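Local coordinates for protein iminosuccinate reductase (Paracoccus denitrificans, PDB 6RQA) that reduces iminosuccinate to L-aspartate with NADH, regenerating the amino donor for the first step of the beta-hydroxyaspartate cycle, at residues A[53-58]-A[77-82]; A[219-224]-A[247-252]; A[240-245]-A[273-278]. All blocks are in the same frame, centred on the assembly; numbering follows the deposited sequence.

Contact 1 comes first along the chain and closes before the others open. Contacts 2 and 3 cross, their segments alternating in sequence. Contact 1 belongs to the mixed sheet, where strands 55-64 and 71-79 form a hairpin at one side. The first segments of contacts 2 and 3 are loops after strands 214-217 and 235-239 of the parallel, Rossmann-type sheet; their second segments lie on strand 248-250 and helix 275-279. Their centres are 8 Å apart, they touch, and both reach the bound NAD. Contact 1 is on its own: its centre is 30 Å from that of contact 2 and 24 Å from that of contact 3. Contacts 2 and 3 thus build one cofactor wall, while contact 1 meets the second subunit.

Contact 1: residues A[53-58]-A[77-82]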
loop_
_atom_site.group_PDB
_atom_site.type_symbol
_atom_site.label_atom_id
_atom_site.label_comp_id
_atom_site.label_asym_id
_atom_site.label_seq_id
_atom_site.Cartn_x
_atom_site.Cartn_y
_atom_site.Cartn_z
ATOM N N ARG A 53 11.110 -14.374 14.049
ATOM C CA ARG A 53 9.743 -13.859 14.135
ATOM C C ARG A 53 9.680 -12.516 14.857
ATOM O O ARG A 53 8.680 -12.193 15.503
ATOM C CB ARG A 53 8.806 -14.872 14.800
ATOM C CG ARG A 53 8.708 -16.195 14.056
ATOM C CD ARG A 53 8.281 -15.980 12.612
ATOM N NE ARG A 53 8.156 -17.240 11.882
ATOM C CZ ARG A 53 9.113 -17.765 11.124
ATOM N NH1 ARG A 53 10.274 -17.139 10.987
ATOM N NH2 ARG A 53 8.908 -18.915 10.498
ATOM N N LYS A 54 10.746 -11.726 14.756
ATOM C CA LYS A 54 10.747 -10.355 15.249
ATOM C C LYS A 54 10.402 -9.348 14.163
ATOM O O LYS A 54 10.431 -8.140 14.421
ATOM C CB LYS A 54 12.110 -10.005 15.857
ATOM C CG LYS A 54 12.189 -10.179 17.369
ATOM C CD LYS A 54 11.979 -11.627 17.781
ATOM C CE LYS A 54 12.070 -11.791 19.289
ATOM N NZ LYS A 54 11.869 -13.208 19.705
ATOM N N ALA A 55 10.076 -9.819 12.961
ATOM C CA ALA A 55 9.749 -8.959 11.836
ATOM C C ALA A 55 8.971 -9.780 10.820
ATOM O O ALA A 55 9.125 -11.002 10.747
ATOM C CB ALA A 55 11.010 -8.364 11.199
ATOM N N TYR A 56 8.133 -9.101 10.042
ATOM C CA TYR A 56 7.326 -9.792 9.045
ATOM C C TYR A 56 6.920 -8.809 7.959
ATOM O O TYR A 56 6.911 -7.593 8.167
ATOM C CB TYR A 56 6.089 -10.444 9.675
ATOM C CG TYR A 56 4.956 -9.486 9.969
ATOM C CD1 TYR A 56 5.002 -8.639 11.070
ATOM C CD2 TYR A 56 3.832 -9.442 9.155
ATOM C CE1 TYR A 56 3.963 -7.766 11.344
ATOM C CE2 TYR A 56 2.789 -8.575 9.421
ATOM C CZ TYR A 56 2.859 -7.739 10.517
ATOM O OH TYR A 56 1.818 -6.876 10.782
ATOM N N ASN A 57 6.575 -9.360 6.800
ATOM C CA ASN A 57 6.143 -8.578 5.651
ATOM C C ASN A 57 4.624 -8.582 5.553
ATOM O O ASN A 57 3.980 -9.612 5.773
ATOM C CB ASN A 57 6.739 -9.131 4.355
ATOM C CG ASN A 57 8.250 -9.158 4.373
ATOM O OD1 ASN A 57 8.903 -8.142 4.134
ATOM N ND2 ASN A 57 8.818 -10.326 4.649
ATOM N N PHE A 58 4.060 -7.427 5.212
ATOM C CA PHE A 58 2.628 -7.321 5.000
ATOM C C PHE A 58 2.232 -8.061 3.724
ATOM O O PHE A 58 3.077 -8.345 2.873
ATOM C CB PHE A 58 2.209 -5.855 4.902
ATOM C CG PHE A 58 2.463 -5.060 6.151
ATOM C CD1 PHE A 58 2.672 -5.692 7.367
ATOM C CD2 PHE A 58 2.485 -3.676 6.110
ATOM C CE1 PHE A 58 2.905 -4.957 8.511
ATOM C CE2 PHE A 58 2.719 -2.937 7.253
ATOM C CZ PHE A 58 2.928 -3.579 8.454
ATOM N N GLY A 77 5.813 -3.746 5.710
ATOM C CA GLY A 77 6.405 -4.636 6.694
ATOM C C GLY A 77 6.678 -3.890 7.980
ATOM O O GLY A 77 6.588 -2.659 8.048
ATOM N N PHE A 78 7.021 -4.664 9.009
ATOM C CA PHE A 78 7.310 -4.110 10.325
ATOM C C PHE A 78 8.417 -4.921 10.978
ATOM O O PHE A 78 8.358 -6.154 10.996
ATOM C CB PHE A 78 6.059 -4.103 11.209
ATOM C CG PHE A 78 6.316 -3.672 12.624
ATOM C CD1 PHE A 78 6.987 -2.488 12.894
ATOM C CD2 PHE A 78 5.874 -4.443 13.688
ATOM C CE1 PHE A 78 7.222 -2.090 14.199
ATOM C CE2 PHE A 78 6.103 -4.049 14.994
ATOM C CZ PHE A 78 6.778 -2.872 15.249
ATOM N N ASP A 79 9.420 -4.225 11.506
ATOM C CA ASP A 79 10.542 -4.837 12.211
ATOM C C ASP A 79 10.453 -4.393 13.667
ATOM O O ASP A 79 10.911 -3.304 14.020
ATOM C CB ASP A 79 11.872 -4.433 11.575
ATOM C CG ASP A 79 13.051 -5.242 12.102
ATOM O OD1 ASP A 79 13.031 -5.653 13.282
ATOM O OD2 ASP A 79 14.008 -5.462 11.328
ATOM N N ALA A 80 9.862 -5.243 14.509
ATOM C CA ALA A 80 9.729 -4.918 15.924
ATOM C C ALA A 80 11.075 -4.852 16.632
ATOM O O ALA A 80 11.191 -4.167 17.653
ATOM C CB ALA A 80 8.828 -5.941 16.617
ATOM N N SER A 81 12.092 -5.543 16.114
ATOM C CA SER A 81 13.403 -5.521 16.751
ATOM C C SER A 81 14.094 -4.179 16.544
ATOM O O SER A 81 14.657 -3.606 17.485
ATOM C CB SER A 81 14.264 -6.662 16.208
ATOM O OG SER A 81 15.548 -6.662 16.804
ATOM N N ALA A 82 14.060 -3.657 15.319
ATOM C CA ALA A 82 14.697 -2.391 14.988
ATOM C C ALA A 82 13.734 -1.213 15.018
ATOM O O ALA A 82 14.173 -0.073 14.834
ATOM C CB ALA A 82 15.359 -2.480 13.608
#
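The backbone N of F78 gives a hydrogen bond to Y56 O at 3.0 Å, nearly straight at 165°. Y56 N returns one to F78 O at 3.1 Å. The two make Y56 and F78 a hydrogen-bonded antiparallel pair. A55 with D79 and N57 with G77 flank it as non-hydrogen-bonded pairs.

The F58 ring lies flat over G77. G77 CA sits 3.8 Å from the ring centroid, only 4° off the normal, a CH-pi contact. The F58 CG atom is anti to its carbonyl carbon (chi1 -63°), which turns the ring back over the other strand. The far end of the ring, CZ, meets F78 CB at 4.2 Å. Y56 CE1 comes to the edge of the F78 ring, near its plane. Y56 CE2 lies at the edge of the F58 ring.

At the end of strand 77-79, D79 OD1 accepts A82 N at 3.0 Å from above the carboxylate plane, an Asx motif where the chain leaves the strand. The same carboxylate leans on A55, with CG 3.8 Å from A55 CB. K54 O takes a weak bond from A80 N, and K54 CB lies alongside S81 CB.

The two strands form a beta hairpin at one side of the mixed sheet. Helix 36-51 covers the face that carries A55, N57 and D79. F58 and F78 also touch L85 of strand 84-92. The second subunit packs on the other face: its I65 meets Y56 and F78, and its E63 takes a hydrogen bond with Y56 OH.

Contact 2: residues A[219-224]-A[247-252]; sequences TSSFSP and KQELDP. With NAD (nicotinamide-adenine-dinucleotide), chain C.
K247 runs out fully extended past F222 and on to S220. Its CG passes F222 CE1 at 3.7 Å, the two side chains crossing at a slant. All torsions beyond CG's own are near 180°, and this length brings the amine to the cofactor. K247 NZ donates to NAD O3D at 3.1 Å and forms a salt bridge with D243. The K247 carbonyl is hydrogen-bonded to H276.

Q248 is tied to S221 twice. Q248 N reaches S221 O at 2.8 Å along a straight path (170°). S221 OG donates to Q248 O at 2.9 Å, from above the carbonyl plane. The Q248 side chain lies beside the P224 ring, its OE1 3.3 Å from P224 CD. Its NE2 bonds to L250 O at 3.1 Å, which fixes the rotation of the amide.

E249 points its carboxylate at T219. E249 OE2 accepts T219 N at 2.7 Å nearly along the C-O axis. T219 OG1 gives a second bond, on the anti lone pair. The other oxygen, OE1, is held by S217 OG and G241 N.

L250 rests its carbonyl near P224 CB. D251 is the N-cap of the helix that follows, and its OD2 accepts N228 N.

S220 N donates to NAD O4B at 3.1 Å, and S221 CB packs by the adenine. The chemistry implies a polar scaffold: the grip of four donors is consistent with E249 steadying the loop that binds the adenosine ribose, while K247 holds the nicotinamide ribose. Those donors would probably favour a charged E249.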
loop_
_atom_site.group_PDB
_atom_site.type_symbol
_atom_site.label_atom_id
_atom_site.label_comp_id
_atom_site.label_asym_id
_atom_site.label_seq_id
_atom_site.Cartn_x
_atom_site.Cartn_y
_atom_site.Cartn_z
ATOM N N THR A 219 17.851 -12.873 -14.524
ATOM C CA THR A 219 17.224 -12.645 -15.817
ATOM C C THR A 219 15.712 -12.543 -15.674
ATOM O O THR A 219 15.117 -13.055 -14.722
ATOM C CB THR A 219 17.560 -13.770 -16.804
ATOM O OG1 THR A 219 16.890 -14.971 -16.404
ATOM C CG2 THR A 219 19.054 -14.025 -16.838
ATOM N N SER A 220 15.096 -11.874 -16.647
ATOM C CA SER A 220 13.640 -11.814 -16.762
ATOM C C SER A 220 13.230 -12.791 -17.862
ATOM O O SER A 220 12.952 -12.415 -19.000
ATOM C CB SER A 220 13.174 -10.392 -17.056
ATOM O OG SER A 220 11.760 -10.322 -17.103
ATOM N N SER A 221 13.206 -14.071 -17.504
ATOM C CA SER A 221 12.984 -15.150 -18.453
ATOM C C SER A 221 11.704 -15.904 -18.119
ATOM O O SER A 221 11.249 -15.917 -16.971
ATOM C CB SER A 221 14.169 -16.123 -18.467
ATOM O OG SER A 221 14.676 -16.325 -17.161
ATOM N N PHE A 222 11.134 -16.540 -19.144
ATOM C CA PHE A 222 9.917 -17.334 -19.010
ATOM C C PHE A 222 10.133 -18.772 -19.463
ATOM O O PHE A 222 9.165 -19.501 -19.700
ATOM C CB PHE A 222 8.774 -16.689 -19.796
ATOM C CG PHE A 222 8.570 -15.235 -19.481
ATOM C CD1 PHE A 222 7.730 -14.846 -18.451
ATOM C CD2 PHE A 222 9.224 -14.255 -20.213
ATOM C CE1 PHE A 222 7.543 -13.508 -18.156
ATOM C CE2 PHE A 222 9.042 -12.915 -19.923
ATOM C CZ PHE A 222 8.200 -12.542 -18.893
ATOM N N SER A 223 11.388 -19.190 -19.587
ATOM C CA SER A 223 11.767 -20.523 -20.026
ATOM C C SER A 223 12.937 -21.002 -19.180
ATOM O O SER A 223 13.767 -20.191 -18.752
ATOM C CB SER A 223 12.158 -20.532 -21.513
ATOM O OG SER A 223 12.754 -21.763 -21.886
ATOM N N PRO A 224 13.021 -22.304 -18.911
ATOM C CA PRO A 224 14.161 -22.822 -18.144
ATOM C C PRO A 224 15.467 -22.631 -18.903
ATOM O O PRO A 224 15.586 -22.997 -20.074
ATOM C CB PRO A 224 13.821 -24.307 -17.961
ATOM C CG PRO A 224 12.849 -24.616 -19.053
ATOM C CD PRO A 224 12.051 -23.361 -19.241
ATOM N N LYS A 247 7.252 -16.314 -14.673
ATOM C CA LYS A 247 8.679 -16.271 -14.949
ATOM C C LYS A 247 9.341 -17.583 -14.545
ATOM O O LYS A 247 8.862 -18.302 -13.664
ATOM C CB LYS A 247 9.339 -15.105 -14.212
ATOM C CG LYS A 247 9.012 -13.735 -14.788
ATOM C CD LYS A 247 9.692 -12.630 -13.997
ATOM C CE LYS A 247 9.380 -11.260 -14.577
ATOM N NZ LYS A 247 10.004 -10.166 -13.781
ATOM N N GLN A 248 10.456 -17.889 -15.204
ATOM C CA GLN A 248 11.169 -19.132 -14.948
ATOM C C GLN A 248 12.613 -18.983 -15.399
ATOM O O GLN A 248 12.882 -18.441 -16.474
ATOM C CB GLN A 248 10.509 -20.312 -15.673
ATOM C CG GLN A 248 11.165 -21.654 -15.396
ATOM C CD GLN A 248 10.510 -22.786 -16.157
ATOM O OE1 GLN A 248 9.683 -22.560 -17.039
ATOM N NE2 GLN A 248 10.879 -24.017 -15.820
ATOM N N GLU A 249 13.531 -19.469 -14.573
ATOM C CA GLU A 249 14.954 -19.470 -14.884
ATOM C C GLU A 249 15.567 -20.859 -14.875
ATOM O O GLU A 249 16.436 -21.150 -15.701
ATOM C CB GLU A 249 15.719 -18.583 -13.889
ATOM C CG GLU A 249 15.575 -17.091 -14.129
ATOM C CD GLU A 249 16.456 -16.270 -13.206
ATOM O OE1 GLU A 249 16.526 -16.598 -12.004
ATOM O OE2 GLU A 249 17.087 -15.304 -13.686
ATOM N N LEU A 250 15.134 -21.728 -13.969
ATOM C CA LEU A 250 15.778 -23.010 -13.742
ATOM C C LEU A 250 14.906 -24.158 -14.234
ATOM O O LEU A 250 13.698 -24.016 -14.441
ATOM C CB LEU A 250 16.097 -23.204 -12.255
ATOM C CG LEU A 250 17.419 -22.652 -11.709
ATOM C CD1 LEU A 250 17.586 -21.170 -12.003
ATOM C CD2 LEU A 250 17.507 -22.908 -10.216
ATOM N N ASP A 251 15.547 -25.301 -14.427
ATOM C CA ASP A 251 14.826 -26.531 -14.717
ATOM C C ASP A 251 14.158 -27.027 -13.439
ATOM O O ASP A 251 14.835 -27.183 -12.415
ATOM C CB ASP A 251 15.792 -27.583 -15.266
ATOM C CG ASP A 251 15.094 -28.851 -15.722
ATOM O OD1 ASP A 251 13.849 -28.863 -15.805
ATOM O OD2 ASP A 251 15.798 -29.842 -16.005
ATOM N N PRO A 252 12.841 -27.258 -13.443
ATOM C CA PRO A 252 12.187 -27.770 -12.227
ATOM C C PRO A 252 12.800 -29.057 -11.699
ATOM O O PRO A 252 12.742 -29.305 -10.488
ATOM C CB PRO A 252 10.735 -27.976 -12.679
ATOM C CG PRO A 252 10.547 -26.977 -13.771
ATOM C CD PRO A 252 11.865 -26.905 -14.491
HETATM P PA NAD C . 17.070 -6.099 -17.232
HETATM O O1A NAD C . 15.935 -6.183 -18.214
HETATM O O2A NAD C . 18.129 -5.061 -17.039
HETATM O O5B NAD C . 18.012 -7.420 -17.847
HETATM C C5B NAD C . 17.133 -8.431 -18.155
HETATM C C4B NAD C . 17.921 -9.630 -18.616
HETATM O O4B NAD C . 17.026 -10.715 -18.765
HETATM C C3B NAD C . 18.437 -9.265 -20.005
HETATM O O3B NAD C . 19.687 -8.697 -19.782
HETATM C C2B NAD C . 18.521 -10.639 -20.678
HETATM O O2B NAD C . 19.725 -11.279 -20.416
HETATM C C1B NAD C . 17.385 -11.449 -19.934
HETATM N N9A NAD C . 16.168 -11.534 -20.749
HETATM C C8A NAD C . 15.344 -10.515 -21.261
HETATM N N7A NAD C . 14.313 -10.987 -21.963
HETATM C C5A NAD C . 14.462 -12.385 -21.908
HETATM C C6A NAD C . 13.701 -13.455 -22.449
HETATM N N6A NAD C . 12.584 -13.184 -23.181
HETATM N N1A NAD C . 14.084 -14.756 -22.237
HETATM C C2A NAD C . 15.219 -14.945 -21.492
HETATM N N3A NAD C . 16.036 -14.037 -20.915
HETATM C C4A NAD C . 15.618 -12.746 -21.152
HETATM O O3 NAD C . 16.268 -6.606 -15.930
HETATM P PN NAD C . 16.953 -6.264 -14.540
HETATM O O1N NAD C . 18.427 -6.509 -14.332
HETATM O O2N NAD C . 16.097 -5.130 -14.104
HETATM O O5D NAD C . 16.314 -7.458 -13.382
HETATM C C5D NAD C . 16.154 -8.621 -14.073
HETATM C C4D NAD C . 15.259 -9.530 -13.268
HETATM O O4D NAD C . 15.531 -9.308 -11.867
HETATM C C3D NAD C . 13.793 -9.071 -13.525
HETATM O O3D NAD C . 13.088 -10.219 -13.836
HETATM C C2D NAD C . 13.367 -8.492 -12.163
HETATM O O2D NAD C . 12.071 -8.813 -11.789
HETATM C C1D NAD C . 14.288 -9.324 -11.239
HETATM N N1N NAD C . 14.445 -8.611 -9.910
HETATM C C2N NAD C . 14.416 -9.404 -8.800
HETATM C C3N NAD C . 14.553 -8.824 -7.540
HETATM C C7N NAD C . 14.513 -9.765 -6.382
HETATM O O7N NAD C . 14.613 -9.373 -5.225
HETATM N N7N NAD C . 14.357 -11.097 -6.679
HETATM C C4N NAD C . 14.716 -7.443 -7.431
HETATM C C5N NAD C . 14.740 -6.658 -8.578
HETATM C C6N NAD C . 14.602 -7.254 -9.837
#

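Contact 3: residues A[240-245]-A[273-278]. With NAD (nicotinamide-adenine-dinucleotide), chain C.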
loop_
_atom_site.group_PDB
_atom_site.type_symbol
_atom_site.label_atom_id
_atom_site.label_comp_id
_atom_site.label_asym_id
_atom_site.label_seq_id
_atom_site.Cartn_x
_atom_site.Cartn_y
_atom_site.Cartn_z
ATOM N N MET A 240 17.618 -15.155 -8.501
ATOM C CA MET A 240 17.081 -13.856 -8.129
ATOM C C MET A 240 16.123 -13.264 -9.153
ATOM O O MET A 240 15.459 -12.271 -8.844
ATOM C CB MET A 240 18.225 -12.856 -7.892
ATOM C CG MET A 240 19.328 -13.366 -6.978
ATOM S SD MET A 240 18.763 -13.681 -5.297
ATOM C CE MET A 240 18.242 -12.040 -4.801
ATOM N N GLY A 241 16.027 -13.839 -10.350
ATOM C CA GLY A 241 15.256 -13.235 -11.419
ATOM C C GLY A 241 13.755 -13.432 -11.335
ATOM O O GLY A 241 12.992 -12.504 -11.616
ATOM N N THR A 242 13.317 -14.630 -10.953
ATOM C CA THR A 242 11.895 -14.966 -10.967
ATOM C C THR A 242 11.212 -14.354 -9.751
ATOM O O THR A 242 11.397 -14.821 -8.622
ATOM C CB THR A 242 11.702 -16.480 -10.995
ATOM O OG1 THR A 242 12.336 -17.023 -12.161
ATOM C CG2 THR A 242 10.221 -16.822 -11.024
ATOM N N ASP A 243 10.414 -13.307 -9.982
ATOM C CA ASP A 243 9.641 -12.661 -8.928
ATOM C C ASP A 243 8.192 -12.440 -9.348
ATOM O O ASP A 243 7.504 -11.597 -8.766
ATOM C CB ASP A 243 10.281 -11.329 -8.523
ATOM C CG ASP A 243 10.410 -10.364 -9.687
ATOM O OD1 ASP A 243 10.125 -10.763 -10.837
ATOM O OD2 ASP A 243 10.798 -9.201 -9.451
ATOM N N THR A 244 7.721 -13.179 -10.349
ATOM C CA THR A 244 6.391 -12.988 -10.903
ATOM C C THR A 244 5.859 -14.334 -11.366
ATOM O O THR A 244 6.608 -15.143 -11.920
ATOM C CB THR A 244 6.414 -11.990 -12.071
ATOM O OG1 THR A 244 6.821 -10.702 -11.592
ATOM C CG2 THR A 244 5.042 -11.872 -12.721
ATOM N N LYS A 245 4.572 -14.576 -11.116
ATOM C CA LYS A 245 3.919 -15.787 -11.596
ATOM C C LYS A 245 4.014 -15.856 -13.115
ATOM O O LYS A 245 3.454 -15.010 -13.817
ATOM C CB LYS A 245 2.458 -15.825 -11.142
ATOM C CG LYS A 245 1.750 -17.143 -11.419
ATOM C CD LYS A 245 0.277 -17.076 -11.030
ATOM C CE LYS A 245 0.098 -16.733 -9.557
ATOM N NZ LYS A 245 0.698 -17.760 -8.660
ATOM N N GLU A 273 10.934 -18.970 -7.912
ATOM C CA GLU A 273 11.396 -20.005 -8.832
ATOM C C GLU A 273 10.760 -21.356 -8.523
ATOM O O GLU A 273 10.596 -22.183 -9.427
ATOM C CB GLU A 273 12.922 -20.103 -8.779
ATOM C CG GLU A 273 13.543 -20.955 -9.879
ATOM C CD GLU A 273 13.225 -20.437 -11.270
ATOM O OE1 GLU A 273 12.796 -21.243 -12.120
ATOM O OE2 GLU A 273 13.400 -19.225 -11.509
ATOM N N CYS A 274 10.386 -21.591 -7.266
ATOM C CA CYS A 274 9.773 -22.854 -6.871
ATOM C C CYS A 274 8.341 -23.009 -7.366
ATOM O O CYS A 274 7.759 -24.083 -7.173
ATOM C CB CYS A 274 9.803 -22.993 -5.347
ATOM S SG CYS A 274 11.454 -22.936 -4.621
ATOM N N GLN A 275 7.760 -21.984 -7.997
ATOM C CA GLN A 275 6.368 -22.062 -8.430
ATOM C C GLN A 275 6.133 -23.167 -9.452
ATOM O O GLN A 275 5.008 -23.662 -9.566
ATOM C CB GLN A 275 5.923 -20.719 -9.014
ATOM C CG GLN A 275 6.548 -20.390 -10.362
ATOM C CD GLN A 275 6.123 -19.036 -10.890
ATOM O OE1 GLN A 275 5.099 -18.913 -11.561
ATOM N NE2 GLN A 275 6.910 -18.009 -10.591
ATOM N N HIS A 276 7.165 -23.567 -10.193
ATOM C CA HIS A 276 7.006 -24.580 -11.228
ATOM C C HIS A 276 7.198 -25.990 -10.687
ATOM O O HIS A 276 6.468 -26.906 -11.081
ATOM C CB HIS A 276 7.982 -24.309 -12.373
ATOM C CG HIS A 276 7.902 -22.913 -12.907
ATOM N ND1 HIS A 276 6.930 -22.511 -13.798
ATOM C CD2 HIS A 276 8.662 -21.820 -12.663
ATOM C CE1 HIS A 276 7.098 -21.233 -14.085
ATOM N NE2 HIS A 276 8.142 -20.789 -13.408
ATOM N N ALA A 277 8.165 -26.185 -9.789
ATOM C CA ALA A 277 8.319 -27.481 -9.139
ATOM C C ALA A 277 7.200 -27.758 -8.144
ATOM O O ALA A 277 6.945 -28.923 -7.824
ATOM C CB ALA A 277 9.678 -27.564 -8.443
ATOM N N ILE A 278 6.531 -26.716 -7.648
ATOM C CA ILE A 278 5.372 -26.908 -6.783
ATOM C C ILE A 278 4.162 -27.341 -7.600
ATOM O O ILE A 278 3.446 -28.278 -7.229
ATOM C CB ILE A 278 5.086 -25.623 -5.983
ATOM C CG1 ILE A 278 6.086 -25.468 -4.834
ATOM C CG2 ILE A 278 3.658 -25.619 -5.455
ATOM C CD1 ILE A 278 5.930 -26.503 -3.745
HETATM P PA NAD C . 17.070 -6.099 -17.232
HETATM O O1A NAD C . 15.935 -6.183 -18.214
HETATM O O2A NAD C . 18.129 -5.061 -17.039
HETATM O O5B NAD C . 18.012 -7.420 -17.847
HETATM C C5B NAD C . 17.133 -8.431 -18.155
HETATM C C4B NAD C . 17.921 -9.630 -18.616
HETATM O O4B NAD C . 17.026 -10.715 -18.765
HETATM C C3B NAD C . 18.437 -9.265 -20.005
HETATM O O3B NAD C . 19.687 -8.697 -19.782
HETATM C C2B NAD C . 18.521 -10.639 -20.678
HETATM O O2B NAD C . 19.725 -11.279 -20.416
HETATM C C1B NAD C . 17.385 -11.449 -19.934
HETATM N N9A NAD C . 16.168 -11.534 -20.749
HETATM C C8A NAD C . 15.344 -10.515 -21.261
HETATM N N7A NAD C . 14.313 -10.987 -21.963
HETATM C C5A NAD C . 14.462 -12.385 -21.908
HETATM C C6A NAD C . 13.701 -13.455 -22.449
HETATM N N6A NAD C . 12.584 -13.184 -23.181
HETATM N N1A NAD C . 14.084 -14.756 -22.237
HETATM C C2A NAD C . 15.219 -14.945 -21.492
HETATM N N3A NAD C . 16.036 -14.037 -20.915
HETATM C C4A NAD C . 15.618 -12.746 -21.152
HETATM O O3 NAD C . 16.268 -6.606 -15.930
HETATM P PN NAD C . 16.953 -6.264 -14.540
HETATM O O1N NAD C . 18.427 -6.509 -14.332
HETATM O O2N NAD C . 16.097 -5.130 -14.104
HETATM O O5D NAD C . 16.314 -7.458 -13.382
HETATM C C5D NAD C . 16.154 -8.621 -14.073
HETATM C C4D NAD C . 15.259 -9.530 -13.268
HETATM O O4D NAD C . 15.531 -9.308 -11.867
HETATM C C3D NAD C . 13.793 -9.071 -13.525
HETATM O O3D NAD C . 13.088 -10.219 -13.836
HETATM C C2D NAD C . 13.367 -8.492 -12.163
HETATM O O2D NAD C . 12.071 -8.813 -11.789
HETATM C C1D NAD C . 14.288 -9.324 -11.239
HETATM N N1N NAD C . 14.445 -8.611 -9.910
HETATM C C2N NAD C . 14.416 -9.404 -8.800
HETATM C C3N NAD C . 14.553 -8.824 -7.540
HETATM C C7N NAD C . 14.513 -9.765 -6.382
HETATM O O7N NAD C . 14.613 -9.373 -5.225
HETATM N N7N NAD C . 14.357 -11.097 -6.679
HETATM C C4N NAD C . 14.716 -7.443 -7.431
HETATM C C5N NAD C . 14.740 -6.658 -8.578
HETATM C C6N NAD C . 14.602 -7.254 -9.837
HETATM O O HOH W 1 14.826 -16.958 -10.146
#
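T242 and E273 cross at about a right angle, and T242 OG1 donates to E273 OE2 at 2.5 Å. The hydroxyl meets the syn side of that oxygen, 29° out of the carboxylate plane. A water accepts T242 N at 2.9 Å and lies 3.0 Å from E273 OE2.

The two branches of T242 face different partners. With OG1 beside the backbone N (chi1 -59°), the methyl CG2 swings across to Q275, 3.5 Å from NE2. The Q275 amide is turned so that T244 O lies in its plane. The NE2 bond to that oxygen is 3.2 Å long and straight, at 166°. It comes down on the carbonyl from above its plane. NE2 also bonds to G272 O, and Q275 OE1 accepts G246 N, so both ends of the amide are held. OE1 rests 3.3 Å from K245 CA.

On the other side of the loop stands the cofactor. M240 O accepts NAD N7N of the carboxamide at 2.7 Å. G241 O and D243 OD2 accept the hydroxyls of the nicotinamide ribose, D243 OD2 at 2.7 Å from NAD O2D.

The 240-245 loop follows strand 235-239 of the parallel sheet, where Rossmann-type folds bind their dinucleotide. Behind it, E273 bonds to the backbone N of E249 and L250 in strand 248-250. D311 takes the backbone N atoms of E273 and C274, in the segment that leads into helix 275-279.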